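Local coordinates for protein alpha-galactosidase (PDB 3A5V) that hydrolyses terminal alpha-galactosyl residues from galactosides as a tetrameric glycoside hydrolase of family 27, at residues N287-A292 and E359-W364; A263-L268 and I291-D296. One frame throughout, in Å; residues are numbered along the deposited sequence.

Contact 1: residues N287-A292 and E359-W364. With NAG (2-acetamido-2-deoxy-beta-D-glucopyranose), chain D.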
# COMPACT_ATOMS: atom_id res chain seq x y z
N ASN A 287 39.85 7.54 -11.15
CA ASN A 287 40.49 8.06 -9.95
C ASN A 287 40.60 6.93 -8.93
O ASN A 287 39.60 6.52 -8.35
CB ASN A 287 39.68 9.26 -9.39
CG ASN A 287 40.33 9.89 -8.16
OD1 ASN A 287 40.82 9.18 -7.27
ND2 ASN A 287 40.32 11.22 -8.09
N LYS A 288 41.81 6.42 -8.73
CA LYS A 288 42.02 5.25 -7.85
C LYS A 288 41.56 5.47 -6.42
O LYS A 288 41.16 4.52 -5.77
CB LYS A 288 43.50 4.81 -7.84
CG LYS A 288 44.02 4.33 -9.20
CD LYS A 288 45.53 4.04 -9.13
CE LYS A 288 46.10 3.77 -10.51
NZ LYS A 288 47.55 3.36 -10.35
N GLU A 289 41.65 6.71 -5.93
CA GLU A 289 41.30 7.00 -4.54
C GLU A 289 39.78 6.93 -4.34
O GLU A 289 39.31 6.49 -3.29
CB GLU A 289 41.84 8.38 -4.12
CG GLU A 289 43.39 8.48 -4.24
CD GLU A 289 43.97 9.67 -3.50
OE1 GLU A 289 43.36 10.17 -2.54
OE2 GLU A 289 45.07 10.12 -3.88
N VAL A 290 39.02 7.34 -5.35
CA VAL A 290 37.55 7.23 -5.31
C VAL A 290 37.12 5.76 -5.45
O VAL A 290 36.27 5.28 -4.69
CB VAL A 290 36.87 8.10 -6.38
CG1 VAL A 290 35.33 8.06 -6.23
CG2 VAL A 290 37.38 9.55 -6.29
N ILE A 291 37.73 5.03 -6.39
CA ILE A 291 37.48 3.59 -6.53
C ILE A 291 37.77 2.86 -5.22
O ILE A 291 37.00 2.00 -4.81
CB ILE A 291 38.28 2.98 -7.72
CG1 ILE A 291 37.79 3.58 -9.06
CG2 ILE A 291 38.21 1.42 -7.71
CD1 ILE A 291 38.75 3.35 -10.23
N ALA A 292 38.86 3.23 -4.54
CA ALA A 292 39.21 2.63 -3.25
C ALA A 292 38.13 2.82 -2.18
O ALA A 292 38.04 2.03 -1.23
CB ALA A 292 40.56 3.18 -2.76
N GLU A 359 43.47 15.10 10.00
CA GLU A 359 43.81 15.44 8.63
C GLU A 359 42.68 15.03 7.68
O GLU A 359 42.17 13.91 7.76
CB GLU A 359 45.10 14.75 8.17
CG GLU A 359 45.51 15.19 6.76
CD GLU A 359 46.66 14.40 6.13
OE1 GLU A 359 47.14 13.42 6.72
OE2 GLU A 359 47.06 14.78 5.00
N VAL A 360 42.33 15.94 6.78
CA VAL A 360 41.27 15.69 5.80
C VAL A 360 41.86 15.77 4.41
O VAL A 360 42.56 16.74 4.08
CB VAL A 360 40.13 16.73 5.93
CG1 VAL A 360 39.01 16.44 4.89
CG2 VAL A 360 39.56 16.73 7.36
N ARG A 361 41.59 14.75 3.60
CA ARG A 361 42.08 14.70 2.22
C ARG A 361 40.91 14.83 1.24
O ARG A 361 39.84 14.26 1.46
CB ARG A 361 42.79 13.36 1.99
CG ARG A 361 43.34 13.16 0.58
CD ARG A 361 44.13 11.85 0.50
NE ARG A 361 44.77 11.67 -0.81
CZ ARG A 361 45.94 12.21 -1.16
NH1 ARG A 361 46.60 13.01 -0.32
NH2 ARG A 361 46.44 11.98 -2.38
N ASP A 362 41.13 15.59 0.17
CA ASP A 362 40.15 15.72 -0.90
C ASP A 362 40.49 14.65 -1.93
O ASP A 362 41.56 14.71 -2.56
CB ASP A 362 40.19 17.12 -1.51
CG ASP A 362 39.09 17.36 -2.55
OD1 ASP A 362 38.81 16.46 -3.38
OD2 ASP A 362 38.52 18.48 -2.55
N LEU A 363 39.59 13.67 -2.09
CA LEU A 363 39.87 12.49 -2.92
C LEU A 363 39.81 12.73 -4.42
O LEU A 363 40.51 12.05 -5.20
CB LEU A 363 38.94 11.32 -2.53
CG LEU A 363 39.07 10.82 -1.08
CD1 LEU A 363 38.32 9.51 -0.96
CD2 LEU A 363 40.55 10.64 -0.64
N TRP A 364 38.98 13.68 -4.84
CA TRP A 364 38.94 14.08 -6.26
C TRP A 364 40.19 14.84 -6.67
O TRP A 364 40.78 14.56 -7.72
CB TRP A 364 37.69 14.91 -6.58
CG TRP A 364 36.46 14.03 -6.68
CD1 TRP A 364 35.35 14.06 -5.86
CD2 TRP A 364 36.24 12.97 -7.62
NE1 TRP A 364 34.46 13.09 -6.24
CE2 TRP A 364 34.96 12.41 -7.32
CE3 TRP A 364 36.98 12.45 -8.70
CZ2 TRP A 364 34.42 11.34 -8.05
CZ3 TRP A 364 36.43 11.37 -9.43
CH2 TRP A 364 35.16 10.83 -9.10
C1 NAG D . 46.64 15.93 12.28
C2 NAG D . 47.24 15.96 13.70
C3 NAG D . 47.90 14.63 14.05
C4 NAG D . 46.94 13.47 13.82
C5 NAG D . 46.30 13.57 12.42
C6 NAG D . 45.24 12.48 12.21
C7 NAG D . 48.09 17.94 14.84
C8 NAG D . 49.00 19.14 14.77
N2 NAG D . 48.19 17.06 13.85
O3 NAG D . 48.33 14.63 15.39
O4 NAG D . 47.64 12.24 13.89
O5 NAG D . 45.72 14.84 12.23
O6 NAG D . 44.78 12.49 10.88
O7 NAG D . 47.32 17.80 15.80

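Contact 2: residues A263-L268 and I291-D296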
# COMPACT_ATOMS: atom_id res chain seq x y z
N ALA A 263 30.32 5.66 -3.07
CA ALA A 263 30.26 5.68 -1.58
C ALA A 263 29.11 4.87 -0.98
O ALA A 263 29.17 4.48 0.18
CB ALA A 263 30.22 7.16 -1.07
N LEU A 264 28.05 4.64 -1.75
CA LEU A 264 26.96 3.79 -1.31
C LEU A 264 27.18 2.31 -1.66
O LEU A 264 26.30 1.48 -1.43
CB LEU A 264 25.59 4.32 -1.82
CG LEU A 264 24.89 5.28 -0.83
CD1 LEU A 264 25.81 6.47 -0.40
CD2 LEU A 264 23.57 5.85 -1.44
N LYS A 265 28.39 2.00 -2.15
CA LYS A 265 28.80 0.63 -2.49
C LYS A 265 27.86 0.01 -3.54
O LYS A 265 27.51 -1.17 -3.46
CB LYS A 265 28.92 -0.25 -1.23
CG LYS A 265 30.36 -0.35 -0.61
CD LYS A 265 30.92 0.98 -0.10
CE LYS A 265 32.15 0.73 0.79
NZ LYS A 265 32.74 1.98 1.33
N SER A 266 27.42 0.82 -4.50
CA SER A 266 26.76 0.28 -5.70
C SER A 266 27.81 -0.46 -6.54
O SER A 266 28.99 -0.04 -6.58
CB SER A 266 26.15 1.41 -6.54
OG SER A 266 25.49 0.91 -7.70
N PRO A 267 27.38 -1.52 -7.25
CA PRO A 267 28.18 -1.92 -8.41
C PRO A 267 28.48 -0.68 -9.25
O PRO A 267 27.62 0.23 -9.36
CB PRO A 267 27.23 -2.84 -9.19
CG PRO A 267 26.31 -3.42 -8.18
CD PRO A 267 26.20 -2.39 -7.05
N LEU A 268 29.68 -0.65 -9.85
CA LEU A 268 30.07 0.44 -10.75
C LEU A 268 30.20 -0.13 -12.16
O LEU A 268 31.30 -0.57 -12.59
CB LEU A 268 31.37 1.10 -10.31
CG LEU A 268 31.39 1.70 -8.88
CD1 LEU A 268 32.79 2.22 -8.53
CD2 LEU A 268 30.31 2.79 -8.67
N ILE A 291 37.73 5.03 -6.39
CA ILE A 291 37.48 3.59 -6.53
C ILE A 291 37.77 2.86 -5.22
O ILE A 291 37.00 2.00 -4.81
CB ILE A 291 38.28 2.98 -7.72
CG1 ILE A 291 37.79 3.58 -9.06
CG2 ILE A 291 38.21 1.42 -7.71
CD1 ILE A 291 38.75 3.35 -10.23
N ALA A 292 38.86 3.23 -4.54
CA ALA A 292 39.21 2.63 -3.25
C ALA A 292 38.13 2.82 -2.18
O ALA A 292 38.04 2.03 -1.23
CB ALA A 292 40.56 3.18 -2.76
N VAL A 293 37.32 3.88 -2.30
CA VAL A 293 36.19 4.04 -1.36
C VAL A 293 35.13 2.96 -1.63
O VAL A 293 34.64 2.31 -0.70
CB VAL A 293 35.55 5.47 -1.46
CG1 VAL A 293 34.18 5.51 -0.73
CG2 VAL A 293 36.52 6.51 -0.90
N ASN A 294 34.77 2.78 -2.90
CA ASN A 294 33.80 1.76 -3.31
C ASN A 294 34.28 0.36 -2.94
O ASN A 294 33.50 -0.49 -2.49
CB ASN A 294 33.53 1.87 -4.83
CG ASN A 294 32.49 0.84 -5.34
OD1 ASN A 294 32.85 -0.16 -5.94
ND2 ASN A 294 31.20 1.11 -5.10
N GLN A 295 35.59 0.15 -3.07
CA GLN A 295 36.20 -1.17 -2.87
C GLN A 295 36.74 -1.35 -1.45
O GLN A 295 37.44 -2.33 -1.17
CB GLN A 295 37.32 -1.36 -3.91
CG GLN A 295 36.79 -1.36 -5.35
CD GLN A 295 35.90 -2.56 -5.64
OE1 GLN A 295 36.37 -3.71 -5.61
NE2 GLN A 295 34.60 -2.32 -5.90
N ASP A 296 36.40 -0.42 -0.56
CA ASP A 296 36.90 -0.45 0.82
C ASP A 296 36.59 -1.75 1.60
O ASP A 296 35.46 -2.25 1.56
CB ASP A 296 36.39 0.75 1.62
CG ASP A 296 36.90 0.76 3.04
OD1 ASP A 296 38.06 1.16 3.25
OD2 ASP A 296 36.14 0.34 3.94
O HOH W 1 33.57 0.95 3.85

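Contact 1: residues N287-A292 and E359-W364
Val290 sets its CG2 methyl over one face of the Trp364 indole, 3.5 Å from the centroid of the six-membered ring and only 3° off its normal, a CH-pi contact. CG1 of the same valine reaches the benzo rim near CZ2 and CH2, so both branches of a compact side chain are used against the flat ring. Arg255 makes a cation-pi contact with the indole, while NE1 bonds to Thr259. The other flat pair meets edge to edge: the Arg361 guanidinium and the Glu289 carboxylate are nearly coplanar, 18° apart. Arg361 grips side-on, NE to Glu289 OE1 at 2.7 Å and NH2 to OE2 at 2.8 Å, both bonds almost straight. The arginine chain is extended from CG to NE, which carries the charge across from strand 358-362. That strand belongs to the C-terminal beta sandwich, whereas helix 288-294 belongs to the TIM-barrel family region, and the salt bridge therefore ties the two parts of the enzyme together. A methionine in place of Arg361 would probably leave the Glu289 carboxylate without its charged mate and free to turn. The carboxylate also rests on Leu363, whose CD2 lies 3.4 Å from Glu289 OE1. Asn287 suits the N-cap of the helix because its amide works in two directions: OD1 accepts from Val290 N at 3.2 Å and more weakly from Glu289 N, while ND2 donates to Leu363 O at 3.0 Å. With CG anti to the backbone N (chi1 -178°), the amide can serve the helix start and the loop after the strand together.

Contact 2: residues A263-L268 and I291-D296
Lys265 lays its aliphatic chain along the last turn of helix 288-294 and ends on a main-chain oxygen there. Beyond CB, CG lies 3.7 Å from Asn294 O; the bend at chi2 (63°) then turns CD and the rest of the chain along the helix end. CD runs on past Asn294 O and Val293 O, and CE lies 3.3 Å from Val293 O. The ammonium nitrogen NZ then donates to Val293 O at 2.8 Å. This carbonyl also accepts from Asp296 N, the two donors arriving from opposite faces of its plane. A water joins NZ to Asp296 OD2, and Ser300 O is a further acceptor for NZ. The lysine is long enough to reach this cluster of oxygens, and the nearby carboxylate would be expected to favour its positive charge; Asp296 is itself held by Ser298 N and Ala319 N.

Asn294 answers in the other direction. Its ND2 donates to Ser266 O at 2.9 Å and also to Ala262 O, while OD1 accepts from Gln295 NE2 at 2.8 Å, so both ends of this buried amide are satisfied and its flip is fixed. Leu268 comes from the opposite direction and brings CD1 to 3.5 Å from Asn294 CG, an apolar cover for the amide. Nearby, Val293 CG1 packs against the backbone of Ala263, nearest to its CA, the methyl of Ala263 pointing away.

Lys265 has positive phi (58°) and is the C-prime residue of a Schellman motif, with Ser266 N bonded to Trp261 O and Lys265 N to Ala262 O. The motif ends helix 251-263 and turns the chain into strand 268-270, the last strand of the TIM barrel.

Both contacts use helix 288-294, and their ranges overlap at Ile291 and Ala292, though neither contact rests on those residues; they take opposite ends of the helix. Contact 1 holds its N-terminal end to the beta sandwich in a partly buried setting, through a charged pair, a helix-capping amide and an aromatic face. Contact 2, nearer the centre of the chain, is buried and fastens the C-terminal end to the loop entering the final barrel strand, relying mainly on side chains that bond to main-chain carbonyls. The two meet directly where Leu363 CD1 packs 3.5 Å from Val293 CG2. The helix thus lies between barrel and sandwich, and residues near both of its ends touch both.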